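Local atomic coordinates of FdxN element excision controlling factor XisI (Anabaena variabilis ATCC 29413, PDB entry 2NVM), a protein that probably helps control the excision of the fdxN element, a site-specific recombination of nitrogen-fixation genes, together with XisF and XisH. Residues B[58-63]-B[71-76]. Residues are numbered along the deposited sequence; the frame is centred on the assembly and turned at random.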
ATOM      1  N   TRP B  58       1.715  -5.186   1.466  1.00 44.22           N
ATOM      2  CA  TRP B  58       1.734  -5.730   2.792  1.00 44.35           C
ATOM      3  C   TRP B  58       2.623  -4.797   3.604  1.00 46.73           C
ATOM      4  O   TRP B  58       3.803  -4.599   3.267  1.00 46.12           O
ATOM      5  CB  TRP B  58       2.252  -7.189   2.748  1.00 46.86           C
ATOM      6  CG  TRP B  58       2.645  -7.814   4.047  1.00 44.64           C
ATOM      7  CD1 TRP B  58       2.174  -7.495   5.290  1.00 49.47           C
ATOM      8  CD2 TRP B  58       3.474  -8.975   4.222  1.00 48.90           C
ATOM      9  NE1 TRP B  58       2.720  -8.326   6.226  1.00 50.16           N
ATOM     10  CE2 TRP B  58       3.520  -9.246   5.615  1.00 47.22           C
ATOM     11  CE3 TRP B  58       4.211  -9.794   3.345  1.00 44.36           C
ATOM     12  CZ2 TRP B  58       4.275 -10.305   6.166  1.00 50.29           C
ATOM     13  CZ3 TRP B  58       4.976 -10.868   3.892  1.00 51.14           C
ATOM     14  CH2 TRP B  58       5.000 -11.103   5.296  1.00 47.86           C
ATOM     15  N   LEU B  59       2.034  -4.221   4.656  1.00 48.17           N
ATOM     16  CA  LEU B  59       2.736  -3.350   5.585  1.00 49.07           C
ATOM     17  C   LEU B  59       2.408  -3.703   7.015  1.00 50.24           C
ATOM     18  O   LEU B  59       1.479  -4.461   7.264  1.00 52.73           O
ATOM     19  CB  LEU B  59       2.382  -1.882   5.301  1.00 50.01           C
ATOM     20  CG  LEU B  59       0.947  -1.333   5.381  1.00 46.07           C
ATOM     21  CD1 LEU B  59       0.326  -1.394   6.748  1.00 52.39           C
ATOM     22  CD2 LEU B  59       0.988   0.133   4.942  1.00 50.13           C
ATOM     23  N   CYS B  60       3.199  -3.166   7.935  1.00 51.79           N
ATOM     24  CA  CYS B  60       2.926  -3.250   9.373  1.00 55.34           C
ATOM     25  C   CYS B  60       2.796  -1.803   9.881  1.00 53.93           C
ATOM     26  O   CYS B  60       3.486  -0.897   9.407  1.00 54.36           O
ATOM     27  CB  CYS B  60       3.952  -4.069  10.143  1.00 58.05           C
ATOM     28  SG  CYS B  60       5.538  -3.417  10.162  1.00 70.04           S
ATOM     29  N   CYS B  61       1.873  -1.597  10.803  1.00 54.06           N
ATOM     30  CA  CYS B  61       1.604  -0.283  11.349  1.00 54.40           C
ATOM     31  C   CYS B  61       1.097  -0.361  12.787  1.00 52.39           C
ATOM     32  O   CYS B  61       0.303  -1.248  13.125  1.00 53.49           O
ATOM     33  CB  CYS B  61       0.600   0.432  10.437  1.00 52.92           C
ATOM     34  SG  CYS B  61       0.145   2.097  10.887  1.00 57.70           S
ATOM     35  N   GLY B  62       1.585   0.565  13.606  1.00 52.27           N
ATOM     36  CA  GLY B  62       1.217   0.695  15.014  1.00 52.80           C
ATOM     37  C   GLY B  62       2.258   1.444  15.825  1.00 52.57           C
ATOM     38  O   GLY B  62       3.044   2.229  15.266  1.00 53.63           O
ATOM     39  N   TRP B  63       2.251   1.194  17.134  1.00 52.93           N
ATOM     40  CA  TRP B  63       3.160   1.835  18.087  1.00 53.16           C
ATOM     41  C   TRP B  63       3.963   0.820  18.884  1.00 53.71           C
ATOM     42  O   TRP B  63       3.386  -0.137  19.385  1.00 52.16           O
ATOM     43  CB  TRP B  63       2.358   2.658  19.072  1.00 52.29           C
ATOM     44  CG  TRP B  63       1.620   3.718  18.426  1.00 50.62           C
ATOM     45  CD1 TRP B  63       0.353   3.652  17.958  1.00 49.35           C
ATOM     46  CD2 TRP B  63       2.108   5.020  18.124  1.00 50.05           C
ATOM     47  NE1 TRP B  63       0.000   4.844  17.390  1.00 48.11           N
ATOM     48  CE2 TRP B  63       1.060   5.709  17.469  1.00 51.34           C
ATOM     49  CE3 TRP B  63       3.330   5.682  18.347  1.00 47.92           C
ATOM     50  CZ2 TRP B  63       1.185   7.056  17.048  1.00 51.86           C
ATOM     51  CZ3 TRP B  63       3.459   7.025  17.938  1.00 52.59           C
ATOM     52  CH2 TRP B  63       2.397   7.687  17.276  1.00 47.95           C
ATOM     53  N   HIS B  71       5.757   0.628   8.222  1.00 55.75           N
ATOM     54  CA  HIS B  71       6.760  -0.009   7.383  1.00 56.01           C
ATOM     55  C   HIS B  71       6.197  -0.954   6.302  1.00 53.15           C
ATOM     56  O   HIS B  71       5.435  -1.864   6.600  1.00 52.28           O
ATOM     57  CB  HIS B  71       7.691  -0.737   8.406  1.00 58.91           C
ATOM     58  CG  HIS B  71       8.694  -1.662   7.808  1.00 62.98           C
ATOM     59  ND1 HIS B  71       9.720  -1.228   6.995  1.00 74.22           N
ATOM     60  CD2 HIS B  71       8.865  -2.995   7.954  1.00 66.58           C
ATOM     61  CE1 HIS B  71      10.455  -2.265   6.630  1.00 71.54           C
ATOM     62  NE2 HIS B  71       9.955  -3.350   7.195  1.00 68.86           N
ATOM     63  N   ILE B  72       6.604  -0.727   5.059  1.00 53.87           N
ATOM     64  CA  ILE B  72       6.240  -1.580   3.900  1.00 52.16           C
ATOM     65  C   ILE B  72       7.124  -2.826   3.965  1.00 51.40           C
ATOM     66  O   ILE B  72       8.347  -2.690   4.077  1.00 52.40           O
ATOM     67  CB  ILE B  72       6.406  -0.818   2.566  1.00 52.39           C
ATOM     68  CG1 ILE B  72       5.421   0.375   2.550  1.00 51.75           C
ATOM     69  CG2 ILE B  72       6.210  -1.773   1.328  1.00 49.94           C
ATOM     70  CD1 ILE B  72       5.518   1.260   1.324  1.00 53.00           C
ATOM     71  N   ILE B  73       6.482  -4.012   3.942  1.00 51.05           N
ATOM     72  CA  ILE B  73       7.143  -5.325   3.996  0.50 50.76           C
ATOM     73  C   ILE B  73       7.318  -5.882   2.583  1.00 50.95           C
ATOM     74  O   ILE B  73       8.402  -6.326   2.211  1.00 48.31           O
ATOM     75  CB  ILE B  73       6.299  -6.397   4.791  0.50 51.04           C
ATOM     76  CG1 ILE B  73       5.987  -5.953   6.225  0.50 55.30           C
ATOM     77  CG2 ILE B  73       7.005  -7.763   4.817  0.50 49.97           C
ATOM     78  CD1 ILE B  73       7.188  -5.753   7.083  0.50 58.46           C
ATOM     79  N   LEU B  74       6.221  -5.888   1.819  1.00 51.35           N
ATOM     80  CA  LEU B  74       6.188  -6.416   0.460  1.00 49.96           C
ATOM     81  C   LEU B  74       5.250  -5.566  -0.373  1.00 48.73           C
ATOM     82  O   LEU B  74       4.113  -5.311   0.050  1.00 46.90           O
ATOM     83  CB  LEU B  74       5.728  -7.881   0.522  1.00 50.52           C
ATOM     84  CG  LEU B  74       5.810  -8.865  -0.654  1.00 53.62           C
ATOM     85  CD1 LEU B  74       7.183  -8.912  -1.266  1.00 57.07           C
ATOM     86  CD2 LEU B  74       5.429 -10.266  -0.157  1.00 50.20           C
ATOM     87  N   TYR B  75       5.745  -5.106  -1.526  1.00 47.37           N
ATOM     88  CA  TYR B  75       4.990  -4.259  -2.428  1.00 48.29           C
ATOM     89  C   TYR B  75       5.255  -4.682  -3.873  1.00 48.55           C
ATOM     90  O   TYR B  75       6.397  -4.671  -4.341  1.00 48.80           O
ATOM     91  CB  TYR B  75       5.294  -2.758  -2.160  1.00 46.61           C
ATOM     92  CG  TYR B  75       4.650  -1.765  -3.112  1.00 44.14           C
ATOM     93  CD1 TYR B  75       3.361  -1.992  -3.671  1.00 48.40           C
ATOM     94  CD2 TYR B  75       5.271  -0.531  -3.382  1.00 48.29           C
ATOM     95  CE1 TYR B  75       2.770  -1.071  -4.549  1.00 46.76           C
ATOM     96  CE2 TYR B  75       4.690   0.398  -4.248  1.00 45.97           C
ATOM     97  CZ  TYR B  75       3.424   0.119  -4.822  1.00 49.99           C
ATOM     98  OH  TYR B  75       2.814   1.009  -5.663  1.00 47.13           O
ATOM     99  N   LEU B  76       4.169  -5.045  -4.551  1.00 50.71           N
ATOM    100  CA  LEU B  76       4.175  -5.496  -5.934  1.00 52.11           C
ATOM    101  C   LEU B  76       3.119  -4.744  -6.727  1.00 52.37           C
ATOM    102  O   LEU B  76       2.041  -4.439  -6.193  1.00 53.28           O
ATOM    103  CB  LEU B  76       3.841  -6.993  -5.988  1.00 51.04           C
ATOM    104  CG  LEU B  76       4.657  -7.956  -5.117  1.00 51.14           C
ATOM    105  CD1 LEU B  76       4.140  -9.362  -5.253  1.00 59.81           C
ATOM    106  CD2 LEU B  76       6.101  -7.937  -5.495  1.00 60.75           C
TER
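Trp58 rests its indole in a corner built by Leu74 and Ile73. Leu74 is the wall: its CD2 lies in the indole plane, 3.7 Å from CE3 of Trp58. Ile73 is the floor: in the modelled conformer, one of two, its CG2 sits 3.6 Å from the centroid of the Trp58 six-membered ring, almost on the ring normal, a CH-pi contact. CG anti to the backbone N (chi1 166°), together with the turn about chi2, brings the indole over Ile73 and toward Leu74. Tyr19 of helix 4-23 also packs on the indole. With an alanine here, Ile73 CG2 would probably lose its aromatic partner and a gap would open beside Leu74 and Tyr19. Cys60 SG lies against His71 CB (3.9 Å), meets the imidazole at its edge and, in the modelled conformer, is near Ile73 CD1. The backbone explains the corner: Trp58 O accepts from both Ile73 N (2.8 Å) and Leu74 N (3.1 Å), while Trp58 N donates to Leu74 O. Past this doubled grip, Cys60 and His71 exchange two bonds, and Leu59 pairs with Ile72 without any. Ile73, with helix-like phi/psi (-96°/-51°), and Leu74 together face Trp58: a classic beta bulge in the antiparallel pairing of strands 55-61 and 67-79 within the XisI sheet.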